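Local coordinates for protein sortase B (Clostridium perfringens, PDB 5YFK) that probably acts as a cysteine transpeptidase of the sortase B class, anchoring surface proteins to the cell wall, at residues Lys46-Lys49 and Asp54-Phe57; Asn100-Asp105 and Leu141-Lys146. The protein carries 1 engineered substitution. All coordinates share one frame; numbering follows the deposited sequence.

Contact 1 of 2, residues Lys46-Lys49 and Asp54-Phe57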
loop_
_atom_site.group_PDB
_atom_site.type_symbol
_atom_site.label_atom_id
_atom_site.label_comp_id
_atom_site.label_asym_id
_atom_site.label_seq_id
_atom_site.Cartn_x
_atom_site.Cartn_y
_atom_site.Cartn_z
ATOM N N LYS A 46 13.440 -6.274 -13.197
ATOM C CA LYS A 46 13.907 -7.626 -13.454
ATOM C C LYS A 46 14.791 -8.143 -12.333
ATOM O O LYS A 46 14.669 -9.298 -11.929
ATOM C CB LYS A 46 14.616 -7.701 -14.809
ATOM C CG LYS A 46 13.641 -7.597 -15.968
ATOM C CD LYS A 46 14.337 -7.709 -17.315
ATOM C CE LYS A 46 13.382 -7.401 -18.458
ATOM N NZ LYS A 46 12.768 -8.646 -18.991
ATOM N N ASN A 47 15.628 -7.270 -11.772
ATOM C CA ASN A 47 16.494 -7.659 -10.665
ATOM C C ASN A 47 15.713 -7.929 -9.397
ATOM O O ASN A 47 15.929 -8.919 -8.737
ATOM C CB ASN A 47 17.532 -6.578 -10.392
ATOM C CG ASN A 47 18.789 -6.765 -11.217
ATOM O OD1 ASN A 47 19.289 -7.883 -11.362
ATOM N ND2 ASN A 47 19.215 -5.705 -11.875
ATOM N N LEU A 48 14.700 -7.112 -9.126
ATOM C CA LEU A 48 13.790 -7.417 -8.026
ATOM C C LEU A 48 13.097 -8.778 -8.171
ATOM O O LEU A 48 13.031 -9.535 -7.218
ATOM C CB LEU A 48 12.754 -6.297 -7.896
ATOM C CG LEU A 48 13.391 -4.977 -7.466
ATOM C CD1 LEU A 48 12.539 -3.766 -7.845
ATOM C CD2 LEU A 48 13.618 -5.027 -5.968
ATOM N N LYS A 49 12.456 -9.008 -9.314
ATOM C CA LYS A 49 11.795 -10.290 -9.594
ATOM C C LYS A 49 12.756 -11.478 -9.411
ATOM O O LYS A 49 12.371 -12.544 -8.926
ATOM C CB LYS A 49 11.250 -10.276 -11.023
ATOM C CG LYS A 49 9.780 -10.633 -11.153
ATOM C CD LYS A 49 9.239 -10.246 -12.523
ATOM C CE LYS A 49 9.252 -8.734 -12.734
ATOM N NZ LYS A 49 8.180 -8.286 -13.670
ATOM N N ASP A 54 8.151 -13.290 -5.893
ATOM C CA ASP A 54 6.886 -12.813 -5.322
ATOM C C ASP A 54 6.723 -11.293 -5.506
ATOM O O ASP A 54 5.648 -10.733 -5.234
ATOM C CB ASP A 54 6.836 -13.158 -3.834
ATOM C CG ASP A 54 6.745 -14.656 -3.572
ATOM O OD1 ASP A 54 6.304 -15.392 -4.485
ATOM O OD2 ASP A 54 6.833 -15.032 -2.386
ATOM N N TYR A 55 7.775 -10.640 -5.975
ATOM C CA TYR A 55 7.727 -9.207 -6.264
ATOM C C TYR A 55 6.598 -8.858 -7.234
ATOM O O TYR A 55 6.400 -9.548 -8.239
ATOM C CB TYR A 55 9.056 -8.753 -6.858
ATOM C CG TYR A 55 9.037 -7.304 -7.290
ATOM C CD1 TYR A 55 9.134 -6.289 -6.352
ATOM C CD2 TYR A 55 8.826 -6.957 -8.613
ATOM C CE1 TYR A 55 9.090 -4.964 -6.733
ATOM C CE2 TYR A 55 8.852 -5.636 -9.021
ATOM C CZ TYR A 55 8.953 -4.641 -8.065
ATOM O OH TYR A 55 8.884 -3.325 -8.439
ATOM N N ARG A 56 5.877 -7.768 -6.963
ATOM C CA ARG A 56 4.805 -7.345 -7.855
ATOM C C ARG A 56 4.929 -5.897 -8.318
ATOM O O ARG A 56 4.639 -5.592 -9.478
ATOM C CB ARG A 56 3.440 -7.555 -7.201
ATOM C CG ARG A 56 3.145 -9.000 -6.798
ATOM C CD ARG A 56 2.850 -9.861 -8.023
ATOM N NE ARG A 56 2.615 -11.265 -7.675
ATOM C CZ ARG A 56 3.543 -12.216 -7.729
ATOM N NH1 ARG A 56 4.773 -11.928 -8.120
ATOM N NH2 ARG A 56 3.248 -13.450 -7.356
ATOM N N PHE A 57 5.253 -4.988 -7.400
ATOM C CA PHE A 57 5.364 -3.585 -7.756
ATOM C C PHE A 57 6.127 -2.806 -6.685
ATOM O O PHE A 57 6.391 -3.318 -5.589
ATOM C CB PHE A 57 3.963 -2.955 -7.990
ATOM C CG PHE A 57 3.007 -3.125 -6.840
ATOM C CD1 PHE A 57 2.881 -2.138 -5.880
ATOM C CD2 PHE A 57 2.096 -4.174 -6.831
ATOM C CE1 PHE A 57 1.986 -2.283 -4.824
ATOM C CE2 PHE A 57 1.126 -4.274 -5.834
ATOM C CZ PHE A 57 1.049 -3.296 -4.845
#

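Contact 2 of 2, residues Asn100-Asp105 and Leu141-Lys146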
loop_
_atom_site.group_PDB
_atom_site.type_symbol
_atom_site.label_atom_id
_atom_site.label_comp_id
_atom_site.label_asym_id
_atom_site.label_seq_id
_atom_site.Cartn_x
_atom_site.Cartn_y
_atom_site.Cartn_z
ATOM N N ASN A 100 -5.616 -10.913 -4.049
ATOM C CA ASN A 100 -5.673 -9.916 -5.105
ATOM C C ASN A 100 -5.314 -10.485 -6.459
ATOM O O ASN A 100 -4.253 -11.100 -6.634
ATOM C CB ASN A 100 -4.748 -8.737 -4.804
ATOM C CG ASN A 100 -5.495 -7.492 -4.342
ATOM O OD1 ASN A 100 -4.950 -6.717 -3.564
ATOM N ND2 ASN A 100 -6.652 -7.222 -4.919
ATOM N N ASN A 101 -6.168 -10.217 -7.441
ATOM C CA ASN A 101 -5.752 -10.315 -8.846
ATOM C C ASN A 101 -5.418 -8.941 -9.384
ATOM O O ASN A 101 -6.321 -8.117 -9.639
ATOM C CB ASN A 101 -6.829 -10.992 -9.700
ATOM C CG ASN A 101 -6.430 -11.120 -11.166
ATOM O OD1 ASN A 101 -5.691 -10.303 -11.705
ATOM N ND2 ASN A 101 -6.813 -12.225 -11.770
ATOM N N LEU A 102 -4.120 -8.687 -9.571
ATOM C CA LEU A 102 -3.636 -7.335 -9.850
ATOM C C LEU A 102 -3.992 -6.874 -11.261
ATOM O O LEU A 102 -4.153 -5.678 -11.510
ATOM C CB LEU A 102 -2.126 -7.245 -9.639
ATOM C CG LEU A 102 -1.649 -7.419 -8.193
ATOM C CD1 LEU A 102 -0.135 -7.249 -8.131
ATOM C CD2 LEU A 102 -2.339 -6.388 -7.301
ATOM N N ASN A 103 -4.297 -7.821 -12.148
ATOM C CA ASN A 103 -4.783 -7.445 -13.484
ATOM C C ASN A 103 -6.238 -7.016 -13.494
ATOM O O ASN A 103 -6.636 -6.172 -14.304
ATOM C CB ASN A 103 -4.590 -8.599 -14.465
ATOM C CG ASN A 103 -3.126 -8.907 -14.710
ATOM O OD1 ASN A 103 -2.318 -8.001 -14.921
ATOM N ND2 ASN A 103 -2.757 -10.169 -14.540
ATOM N N ASP A 104 -7.025 -7.604 -12.590
ATOM C CA ASP A 104 -8.478 -7.472 -12.634
ATOM C C ASP A 104 -9.075 -6.616 -11.530
ATOM O O ASP A 104 -10.075 -5.898 -11.761
ATOM C CB ASP A 104 -9.140 -8.848 -12.624
ATOM C CG ASP A 104 -8.674 -9.734 -13.771
ATOM O OD1 ASP A 104 -8.052 -9.222 -14.730
ATOM O OD2 ASP A 104 -9.005 -10.936 -13.734
ATOM N N ASP A 105 -8.564 -6.749 -10.310
ATOM C CA ASP A 105 -9.329 -6.286 -9.148
ATOM C C ASP A 105 -9.439 -4.739 -9.094
ATOM O O ASP A 105 -8.489 -4.021 -9.425
ATOM C CB ASP A 105 -8.699 -6.824 -7.865
ATOM C CG ASP A 105 -8.873 -8.327 -7.700
ATOM O OD1 ASP A 105 -9.616 -8.958 -8.498
ATOM O OD2 ASP A 105 -8.214 -8.880 -6.796
ATOM N N LEU A 141 2.685 4.048 -7.496
ATOM C CA LEU A 141 3.114 2.658 -7.741
ATOM C C LEU A 141 3.924 2.557 -9.014
ATOM O O LEU A 141 3.680 3.279 -9.962
ATOM C CB LEU A 141 1.914 1.712 -7.850
ATOM C CG LEU A 141 0.922 1.742 -6.694
ATOM C CD1 LEU A 141 -0.192 0.730 -6.899
ATOM C CD2 LEU A 141 1.628 1.572 -5.346
ATOM N N TYR A 142 4.793 1.557 -9.078
ATOM C CA TYR A 142 5.417 1.198 -10.342
ATOM C C TYR A 142 5.283 -0.277 -10.577
ATOM O O TYR A 142 5.695 -1.059 -9.732
ATOM C CB TYR A 142 6.891 1.563 -10.330
ATOM C CG TYR A 142 7.497 1.501 -11.708
ATOM C CD1 TYR A 142 7.979 0.302 -12.230
ATOM C CD2 TYR A 142 7.685 2.654 -12.446
ATOM C CE1 TYR A 142 8.616 0.275 -13.475
ATOM C CE2 TYR A 142 8.243 2.617 -13.704
ATOM C CZ TYR A 142 8.721 1.426 -14.202
ATOM O OH TYR A 142 9.348 1.439 -15.421
ATOM N N ARG A 143 4.511 -0.632 -11.599
ATOM C CA ARG A 143 4.176 -2.015 -11.882
ATOM C C ARG A 143 4.290 -2.287 -13.386
ATOM O O ARG A 143 3.758 -1.535 -14.207
ATOM C CB ARG A 143 2.747 -2.328 -11.429
ATOM C CG ARG A 143 2.363 -3.776 -11.702
ATOM C CD ARG A 143 1.182 -4.274 -10.866
ATOM N NE ARG A 143 -0.090 -3.797 -11.392
ATOM C CZ ARG A 143 -0.810 -4.417 -12.335
ATOM N NH1 ARG A 143 -1.838 -3.794 -12.880
ATOM N NH2 ARG A 143 -0.545 -5.660 -12.697
ATOM N N GLU A 144 4.946 -3.382 -13.746
ATOM C CA GLU A 144 5.045 -3.755 -15.163
ATOM C C GLU A 144 5.472 -2.567 -16.012
ATOM O O GLU A 144 4.816 -2.216 -17.010
ATOM C CB GLU A 144 3.713 -4.327 -15.660
ATOM C CG GLU A 144 3.279 -5.570 -14.894
ATOM C CD GLU A 144 2.023 -6.218 -15.449
ATOM O OE1 GLU A 144 1.853 -7.432 -15.213
ATOM O OE2 GLU A 144 1.148 -5.498 -16.001
ATOM N N GLY A 145 6.532 -1.900 -15.572
ATOM C CA GLY A 145 7.137 -0.823 -16.352
ATOM C C GLY A 145 6.299 0.439 -16.473
ATOM O O GLY A 145 6.558 1.277 -17.326
ATOM N N LYS A 146 5.323 0.617 -15.589
ATOM C CA LYS A 146 4.446 1.780 -15.660
ATOM C C LYS A 146 4.284 2.396 -14.274
ATOM O O LYS A 146 4.051 1.688 -13.295
ATOM C CB LYS A 146 3.080 1.377 -16.210
ATOM C CG LYS A 146 3.179 0.664 -17.556
ATOM C CD LYS A 146 1.888 0.686 -18.351
ATOM C CE LYS A 146 2.139 0.171 -19.770
ATOM N NZ LYS A 146 2.752 1.212 -20.640
HETATM O O HOH W 1 -1.898 -5.642 -16.336
#

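Contact 1 of 2, residues Lys46-Lys49 and Asp54-Phe57
The beta carbon of Leu-48, rather than a methyl at the end of its chain, sits squarely over the ring of Tyr-55: CB lies 3.8 Å from the ring centroid and only 6° off the ring normal, a CH-pi contact. Further out, Leu-48 CD1 reaches the phenol end of the same face and rests 3.7 Å from Tyr-55 CZ. With CG anti to the backbone N (chi1 175°), the Tyr-55 ring is carried toward the helix and turns a face to Leu-48. On the opposite face the backbone N of Phe-57 stands above the rim. Near the base of the ring, Lys-49 CA approaches Tyr-55 CB at 4.2 Å. The hydroxyl is held by Glu-45, one turn earlier in the helix, so a polar tether supplements the apolar face. Arg-56 starts out away from the helix, but its chain turns back (chi2 -73°), and NH1 hydrogen-bonds to Tyr-55 O (2.9 Å) from above the carbonyl plane and also to Pro-53 O. Helix 35-51, which precedes the sheet, thereby packs on the first strand of the sortase beta-barrel, 55-61, which pairs with strand 67-72, where Arg-56 and Phe-57 face Val-70 in a classic beta bulge.

Contact 2 of 2, residues Asn100-Asp105 and Leu141-Lys146
Packing across the contact centres on the guanidinium of Arg-143, which lies against the loop at Leu-102. Leu-102 CB stands over the rim of one guanidinium face, 3.8 Å from Arg-143 NH2. The carbonyl Leu-102 O also comes over the group, 3.3 Å from Arg-143 NH1, but the angle is too poor for a hydrogen bond; this oxygen is instead bonded by Arg-202. The arginine leaves the strand extended, with CG anti to the backbone N (chi1 -180°), and then bends at chi3 (78°) to bring its flat end beside the loop.

Polar links across the contact are looser. Asn-103 OD1 lies in the guanidinium plane at its edge, yet 3.7 Å from Arg-143 NH2, with the amide and guanidinium planes 57° apart. A water donates to both Asn-103 OD1 and Glu-144 OE2, bridging the segments. Within 141-146, Glu-144 OE2 adds a long salt bridge to its neighbour Arg-143 NH2, through charge alone, since the oxygen is well out of the guanidinium plane.

Internal hydrogen bonds shape the loop. Asp-105 OD2 accepts from Asn-100 ND2 (3.0 Å) and also pairs with Lys-170. Asn-101 OD1 receives Asp-104 N at 3.1 Å in an Asx motif.

The loop between strands 94-96 and 107-111 thus meets the end of strand 138-143, where a type I' turn from Arg-143 to Lys-146 closes a two-residue beta hairpin with strand 146-159.

How the contacts relate
Contact 1 is a largely buried junction between helix 35-51 and strand 55-61, apolar across the two segments, with Lys-49 at its exposed rim, whereas contact 2 is partly buried, with an arginine end laid on Leu-102 and, at the exposed rim, a bridging water. They meet because strands 55-61 and 138-143 are neighbours in the same sheet: Phe-57 CB packs 3.7 Å from Arg-143 CB, and Arg-56 CB lies equally close to Leu-102 CD1. Thus Arg-56 and Phe-57, whose side chains start out away from the helix in contact 1, touch elements of contact 2. Glu-45 adds another link, bonding Tyr-55 OH through one carboxylate oxygen and Gly-145 N through the other. Both contacts lie away from the predicted active-site residues.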